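PDB 6L85: phosphate transporter from Thermotoga maritima MSB8, which probably imports inorganic phosphate across the cell membrane by coupling its movement to that of sodium ions. Local coordinates for residues B[246-250]-B[327-332]; B[79-84]-B[268-273]. All blocks are in the same frame, centred on the assembly; numbering follows the deposited sequence.

Interaction 1: B[246-250]-B[327-332]; sequences TSCYV and DFSTAT. With NA (sodium ion), chain S.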
ATOM      1  N   THR B 246       5.266   1.234 -13.761  1.00 37.05           N
ATOM      2  CA  THR B 246       6.704   1.069 -13.609  1.00 39.32           C
ATOM      3  C   THR B 246       7.369   2.384 -13.158  1.00 36.96           C
ATOM      4  O   THR B 246       8.364   2.365 -12.415  1.00 37.71           O
ATOM      5  CB  THR B 246       7.238   0.475 -14.926  1.00 42.20           C
ATOM      6  OG1 THR B 246       8.422  -0.266 -14.666  1.00 55.93           O
ATOM      7  CG2 THR B 246       7.483   1.533 -15.979  1.00 40.34           C
ATOM      8  N   SER B 247       6.773   3.536 -13.494  1.00 36.07           N
ATOM      9  CA  SER B 247       7.264   4.793 -12.932  1.00 40.14           C
ATOM     10  C   SER B 247       7.011   4.865 -11.425  1.00 42.79           C
ATOM     11  O   SER B 247       7.846   5.390 -10.668  1.00 40.04           O
ATOM     12  CB  SER B 247       6.602   5.975 -13.636  1.00 41.38           C
ATOM     13  OG  SER B 247       7.366   6.383 -14.751  1.00 47.75           O
ATOM     14  N   CYS B 248       5.853   4.360 -10.977  1.00 36.79           N
ATOM     15  CA  CYS B 248       5.590   4.276  -9.538  1.00 37.04           C
ATOM     16  C   CYS B 248       6.632   3.410  -8.849  1.00 34.88           C
ATOM     17  O   CYS B 248       7.084   3.715  -7.735  1.00 34.12           O
ATOM     18  CB  CYS B 248       4.202   3.677  -9.268  1.00 36.45           C
ATOM     19  SG  CYS B 248       2.793   4.620  -9.843  1.00 42.69           S
ATOM     20  N   TYR B 249       6.950   2.279  -9.469  1.00 33.41           N
ATOM     21  CA  TYR B 249       7.967   1.376  -8.944  1.00 37.78           C
ATOM     22  C   TYR B 249       9.297   2.117  -8.755  1.00 38.17           C
ATOM     23  O   TYR B 249       9.941   2.016  -7.692  1.00 38.92           O
ATOM     24  CB  TYR B 249       8.087   0.186  -9.903  1.00 36.34           C
ATOM     25  CG  TYR B 249       9.008  -0.951  -9.502  1.00 41.14           C
ATOM     26  CD1 TYR B 249       9.270  -1.253  -8.171  1.00 37.31           C
ATOM     27  CD2 TYR B 249       9.609  -1.737 -10.481  1.00 41.15           C
ATOM     28  CE1 TYR B 249      10.106  -2.309  -7.831  1.00 36.94           C
ATOM     29  CE2 TYR B 249      10.456  -2.782 -10.156  1.00 42.26           C
ATOM     30  CZ  TYR B 249      10.698  -3.069  -8.822  1.00 44.26           C
ATOM     31  OH  TYR B 249      11.540  -4.119  -8.502  1.00 47.11           O
ATOM     32  N   VAL B 250       9.676   2.945  -9.741  1.00 33.70           N
ATOM     33  CA  VAL B 250      10.922   3.701  -9.572  1.00 39.56           C
ATOM     34  C   VAL B 250      10.801   4.700  -8.425  1.00 33.73           C
ATOM     35  O   VAL B 250      11.730   4.844  -7.627  1.00 35.83           O
ATOM     36  CB  VAL B 250      11.365   4.403 -10.874  1.00 41.97           C
ATOM     37  CG1 VAL B 250      12.712   5.099 -10.658  1.00 36.89           C
ATOM     38  CG2 VAL B 250      11.507   3.418 -11.997  1.00 37.67           C
ATOM     39  N   ASP B 327      12.537   1.838 -16.551  1.00 42.70           N
ATOM     40  CA  ASP B 327      12.017   1.990 -15.198  1.00 42.67           C
ATOM     41  C   ASP B 327      12.143   0.705 -14.404  1.00 40.02           C
ATOM     42  O   ASP B 327      12.606   0.719 -13.254  1.00 36.97           O
ATOM     43  CB  ASP B 327      10.555   2.409 -15.240  1.00 39.90           C
ATOM     44  CG  ASP B 327      10.361   3.815 -15.747  1.00 45.09           C
ATOM     45  OD1 ASP B 327      11.326   4.611 -15.722  1.00 56.39           O
ATOM     46  OD2 ASP B 327       9.217   4.129 -16.154  1.00 52.00           O
ATOM     47  N   PHE B 328      11.688  -0.417 -14.976  1.00 39.72           N
ATOM     48  CA  PHE B 328      11.784  -1.675 -14.249  1.00 41.42           C
ATOM     49  C   PHE B 328      13.218  -1.940 -13.806  1.00 43.73           C
ATOM     50  O   PHE B 328      13.468  -2.269 -12.634  1.00 37.34           O
ATOM     51  CB  PHE B 328      11.273  -2.839 -15.098  1.00 38.47           C
ATOM     52  CG  PHE B 328      11.216  -4.142 -14.339  1.00 41.75           C
ATOM     53  CD1 PHE B 328      12.353  -4.927 -14.186  1.00 40.42           C
ATOM     54  CD2 PHE B 328      10.040  -4.543 -13.714  1.00 41.40           C
ATOM     55  CE1 PHE B 328      12.305  -6.120 -13.455  1.00 45.80           C
ATOM     56  CE2 PHE B 328       9.978  -5.719 -13.002  1.00 37.89           C
ATOM     57  CZ  PHE B 328      11.116  -6.511 -12.864  1.00 44.95           C
ATOM     58  N   SER B 329      14.178  -1.794 -14.732  1.00 38.02           N
ATOM     59  CA  SER B 329      15.566  -2.115 -14.406  1.00 37.64           C
ATOM     60  C   SER B 329      16.132  -1.152 -13.377  1.00 37.77           C
ATOM     61  O   SER B 329      16.894  -1.561 -12.492  1.00 38.08           O
ATOM     62  CB  SER B 329      16.426  -2.094 -15.673  1.00 38.68           C
ATOM     63  OG  SER B 329      15.828  -2.910 -16.670  1.00 44.75           O
ATOM     64  N   THR B 330      15.796   0.138 -13.495  1.00 35.97           N
ATOM     65  CA  THR B 330      16.249   1.117 -12.522  1.00 39.13           C
ATOM     66  C   THR B 330      15.739   0.780 -11.129  1.00 42.72           C
ATOM     67  O   THR B 330      16.510   0.742 -10.159  1.00 36.48           O
ATOM     68  CB  THR B 330      15.758   2.498 -12.924  1.00 40.61           C
ATOM     69  OG1 THR B 330      16.337   2.831 -14.182  1.00 43.50           O
ATOM     70  CG2 THR B 330      16.154   3.530 -11.868  1.00 39.33           C
ATOM     71  N   ALA B 331      14.433   0.526 -11.022  1.00 40.78           N
ATOM     72  CA  ALA B 331      13.816   0.301  -9.724  1.00 40.50           C
ATOM     73  C   ALA B 331      14.344  -0.969  -9.088  1.00 39.47           C
ATOM     74  O   ALA B 331      14.623  -0.990  -7.882  1.00 36.47           O
ATOM     75  CB  ALA B 331      12.295   0.241  -9.866  1.00 37.31           C
ATOM     76  N   THR B 332      14.492  -2.029  -9.884  1.00 36.52           N
ATOM     77  CA  THR B 332      15.074  -3.271  -9.373  1.00 42.67           C
ATOM     78  C   THR B 332      16.490  -3.054  -8.852  1.00 42.94           C
ATOM     79  O   THR B 332      16.822  -3.472  -7.733  1.00 40.64           O
ATOM     80  CB  THR B 332      15.082  -4.327 -10.475  1.00 44.91           C
ATOM     81  OG1 THR B 332      13.764  -4.424 -11.029  1.00 38.25           O
ATOM     82  CG2 THR B 332      15.531  -5.686  -9.911  1.00 41.49           C
TER
HETATM   83 NA    NA S 504       7.383   5.159 -16.833  1.00 51.35          NA
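Ser-247 and Asp-327 meet through a sodium ion. Ser-247 OG binds the metal at 2.4 Å and Asp-327 OD2 at 2.2 Å, so the two oxygens lie close together as fellow ligands; a compact hydroxyl and a carboxylate are the hard oxygen donors that sodium favours. Thr-29 and the carbonyl oxygen of Gln-243 belong to the same site, and Ser-247 OG also hydrogen-bonds to Ser-26 O, which helps fix its rotation. Thr-246 CG2 lies against Asp-327 OD2, 3.1 Å away.

Further along the pair, a methyl of Val-250, CG2, lies against the carbonyl oxygen of Asp-327 and packs 3.9 Å from Ala-331 CB; the valine and aspartate side chains cross at about a right angle. These segments belong to helices 231-258 and 320-339 of an all-helical membrane transporter; the segment axes run nearly parallel, 22° and 8.3 Å apart, and Ala-331 is small enough to sit directly in the interface.

Tyr-249 supplies the aromatic contacts. A first torsion of -175° carries its ring away from the backbone N and over Ala-331, whose CB makes a CH-pi contact 3.4 Å from the ring centroid. Its CE2 edge points at a face of Phe-328 in a T-shaped pair, the planes inclined at 60°; Phe-328 also stacks edge-to-face with Phe-178. With a leucine here the ring and its hydroxyl are gone, which would probably open a gap over Ala-331 and leave the Phe-328 face without its edge-on neighbour.

Among polar contacts, Tyr-249 OH donates a weak 3.4 Å hydrogen bond to Thr-332 OG1. That hydroxyl donates in turn to Phe-328 O, from above the carbonyl plane, while Thr-332 N approaches from the opposite face.

Interaction 2: B[79-84]-B[268-273]; sequences LMYGAL and AVMIVA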
ATOM      1  N   LEU B  79      30.055  15.154  15.778  1.00 46.06           N
ATOM      2  CA  LEU B  79      29.252  14.422  14.812  1.00 46.16           C
ATOM      3  C   LEU B  79      27.961  15.161  14.522  1.00 46.27           C
ATOM      4  O   LEU B  79      27.519  15.242  13.371  1.00 43.72           O
ATOM      5  CB  LEU B  79      28.944  13.019  15.337  1.00 44.78           C
ATOM      6  CG  LEU B  79      27.936  12.284  14.455  1.00 44.54           C
ATOM      7  CD1 LEU B  79      28.513  12.117  13.056  1.00 49.25           C
ATOM      8  CD2 LEU B  79      27.564  10.949  15.036  1.00 41.23           C
ATOM      9  N   MET B  80      27.363  15.735  15.558  1.00 41.39           N
ATOM     10  CA  MET B  80      26.117  16.462  15.396  1.00 49.48           C
ATOM     11  C   MET B  80      26.323  17.713  14.529  1.00 48.42           C
ATOM     12  O   MET B  80      25.584  17.951  13.550  1.00 44.60           O
ATOM     13  CB  MET B  80      25.574  16.732  16.813  1.00 44.86           C
ATOM     14  CG  MET B  80      24.804  17.985  17.101  1.00 53.59           C
ATOM     15  SD  MET B  80      24.465  17.977  18.898  1.00 58.77           S
ATOM     16  CE  MET B  80      23.235  16.680  18.988  1.00 50.29           C
ATOM     17  N   TYR B  81      27.381  18.481  14.812  1.00 46.77           N
ATOM     18  CA  TYR B  81      27.647  19.651  13.968  1.00 46.93           C
ATOM     19  C   TYR B  81      28.108  19.257  12.555  1.00 46.36           C
ATOM     20  O   TYR B  81      27.808  19.957  11.585  1.00 45.75           O
ATOM     21  CB  TYR B  81      28.665  20.570  14.649  1.00 49.67           C
ATOM     22  CG  TYR B  81      28.110  21.247  15.891  1.00 52.09           C
ATOM     23  CD1 TYR B  81      26.887  21.896  15.854  1.00 56.80           C
ATOM     24  CD2 TYR B  81      28.797  21.211  17.099  1.00 52.78           C
ATOM     25  CE1 TYR B  81      26.359  22.499  16.980  1.00 58.43           C
ATOM     26  CE2 TYR B  81      28.280  21.816  18.234  1.00 55.12           C
ATOM     27  CZ  TYR B  81      27.057  22.457  18.164  1.00 61.38           C
ATOM     28  OH  TYR B  81      26.517  23.072  19.277  1.00 71.17           O
ATOM     29  N   GLY B  82      28.800  18.128  12.407  1.00 41.12           N
ATOM     30  CA  GLY B  82      29.190  17.680  11.084  1.00 44.08           C
ATOM     31  C   GLY B  82      28.003  17.264  10.235  1.00 44.85           C
ATOM     32  O   GLY B  82      27.954  17.558   9.034  1.00 39.45           O
ATOM     33  N   ALA B  83      27.046  16.547  10.839  1.00 40.87           N
ATOM     34  CA  ALA B  83      25.834  16.168  10.120  1.00 42.70           C
ATOM     35  C   ALA B  83      25.122  17.407   9.607  1.00 39.86           C
ATOM     36  O   ALA B  83      24.751  17.485   8.427  1.00 41.86           O
ATOM     37  CB  ALA B  83      24.919  15.340  11.028  1.00 39.34           C
ATOM     38  N   LEU B  84      24.972  18.413  10.471  1.00 41.49           N
ATOM     39  CA  LEU B  84      24.364  19.657  10.015  1.00 40.57           C
ATOM     40  C   LEU B  84      25.158  20.293   8.876  1.00 44.13           C
ATOM     41  O   LEU B  84      24.569  20.769   7.890  1.00 43.02           O
ATOM     42  CB  LEU B  84      24.222  20.632  11.176  1.00 41.71           C
ATOM     43  CG  LEU B  84      23.342  20.164  12.328  1.00 43.09           C
ATOM     44  CD1 LEU B  84      23.217  21.301  13.317  1.00 46.20           C
ATOM     45  CD2 LEU B  84      21.962  19.711  11.852  1.00 42.17           C
ATOM     46  N   ALA B 268      21.431  11.091  12.994  1.00 37.39           N
ATOM     47  CA  ALA B 268      22.652  11.183  13.784  1.00 41.46           C
ATOM     48  C   ALA B 268      22.526  12.300  14.814  1.00 41.61           C
ATOM     49  O   ALA B 268      22.925  12.137  15.981  1.00 38.80           O
ATOM     50  CB  ALA B 268      23.870  11.385  12.876  1.00 32.78           C
ATOM     51  N   VAL B 269      21.940  13.430  14.407  1.00 35.03           N
ATOM     52  CA  VAL B 269      21.734  14.523  15.366  1.00 38.26           C
ATOM     53  C   VAL B 269      20.769  14.107  16.479  1.00 43.39           C
ATOM     54  O   VAL B 269      21.014  14.370  17.667  1.00 37.89           O
ATOM     55  CB  VAL B 269      21.244  15.788  14.647  1.00 37.69           C
ATOM     56  CG1 VAL B 269      20.933  16.864  15.654  1.00 40.22           C
ATOM     57  CG2 VAL B 269      22.303  16.265  13.630  1.00 36.68           C
ATOM     58  N   MET B 270      19.656  13.457  16.113  1.00 39.28           N
ATOM     59  CA  MET B 270      18.701  12.990  17.117  1.00 37.90           C
ATOM     60  C   MET B 270      19.339  11.981  18.072  1.00 37.88           C
ATOM     61  O   MET B 270      19.085  12.013  19.277  1.00 35.68           O
ATOM     62  CB  MET B 270      17.475  12.374  16.440  1.00 31.01           C
ATOM     63  CG  MET B 270      16.683  13.388  15.593  1.00 40.07           C
ATOM     64  SD  MET B 270      15.311  12.609  14.724  1.00 45.61           S
ATOM     65  CE  MET B 270      14.369  12.059  16.161  1.00 38.98           C
ATOM     66  N   ILE B 271      20.137  11.054  17.542  1.00 39.03           N
ATOM     67  CA  ILE B 271      20.740  10.030  18.377  1.00 39.79           C
ATOM     68  C   ILE B 271      21.718  10.664  19.350  1.00 42.52           C
ATOM     69  O   ILE B 271      21.759  10.287  20.524  1.00 44.67           O
ATOM     70  CB  ILE B 271      21.406   8.943  17.516  1.00 45.17           C
ATOM     71  CG1 ILE B 271      20.352   8.095  16.807  1.00 45.26           C
ATOM     72  CG2 ILE B 271      22.234   8.022  18.371  1.00 47.05           C
ATOM     73  CD1 ILE B 271      20.917   7.284  15.639  1.00 42.96           C
ATOM     74  N   VAL B 272      22.492  11.662  18.903  1.00 40.36           N
ATOM     75  CA  VAL B 272      23.420  12.292  19.843  1.00 42.12           C
ATOM     76  C   VAL B 272      22.650  13.082  20.910  1.00 48.76           C
ATOM     77  O   VAL B 272      22.925  12.949  22.114  1.00 44.37           O
ATOM     78  CB  VAL B 272      24.470  13.150  19.102  1.00 44.61           C
ATOM     79  CG1 VAL B 272      25.336  13.942  20.090  1.00 39.99           C
ATOM     80  CG2 VAL B 272      25.397  12.263  18.264  1.00 43.05           C
ATOM     81  N   ALA B 273      21.643  13.877  20.502  1.00 43.48           N
ATOM     82  CA  ALA B 273      20.850  14.628  21.483  1.00 44.08           C
ATOM     83  C   ALA B 273      20.145  13.715  22.479  1.00 44.41           C
ATOM     84  O   ALA B 273      19.975  14.079  23.649  1.00 47.05           O
ATOM     85  CB  ALA B 273      19.805  15.506  20.787  1.00 38.83           C
TER
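Met-80 turns towards Val-272 through an unusual first torsion (chi1 147°), an extended second one and a bend at the third (chi3 -72°). The result brings its methyl end in against helix 268-273, although the side chain does not leave the backbone pointing at that helix. There Met-80 CE lies 3.6 Å from Val-272 CG1 and 3.5 Å from Val-269 O, with Ala-273 CB also in contact. A flexible, unbranched methionine suits this place, because its thioether end can follow the uneven surface of a neighbouring helix.

Val-272 divides its two branches between partners: CG1 meets Met-80, whereas CG2 touches Leu-79 CD2 at 4.1 Å. The pair joins helices 76-99 and 260-275 as an antiparallel packing, the segment axes 8.8 Å apart and their directions at 159°. Ala-83 and Ala-268 meet across it with only their methyl groups.

Val-269 fills the middle of the interface. Its CG2 branch, anti to the carbonyl carbon, lies 3.7 Å from Met-80 O, 3.8 Å from Ala-83 CB and 3.9 Å from Leu-84 CD2, the leucine and valine side chains crossing at about a right angle. Beta-branching gives the valine a second arm, CG1, that lies against the methionine methyl. Helix 2-32 borders this apolar seam, with Ile-3 touching both Met-80 and Leu-84, and Ala-7 touching Val-269.

The centres of interactions 1 and 2 are about 33 Å apart and their nearest atoms about 24 Å, so the two do not touch. Their segments alternate along the chain, in the order 79-84, 246-250, 268-273, 327-332. Helices 231-258 and 260-275, one from each contact, are consecutive, and Asn-257 and Asp-258 at the end of the first belong to another sodium site. Helix 2-32 reaches both contacts: Ile-3 and Ala-7 border interaction 2, while Thr-29 contributes to the sodium site of interaction 1. The chain thus ties an ion-binding contact nearer its centre to a peripheral apolar one within one transporter fold.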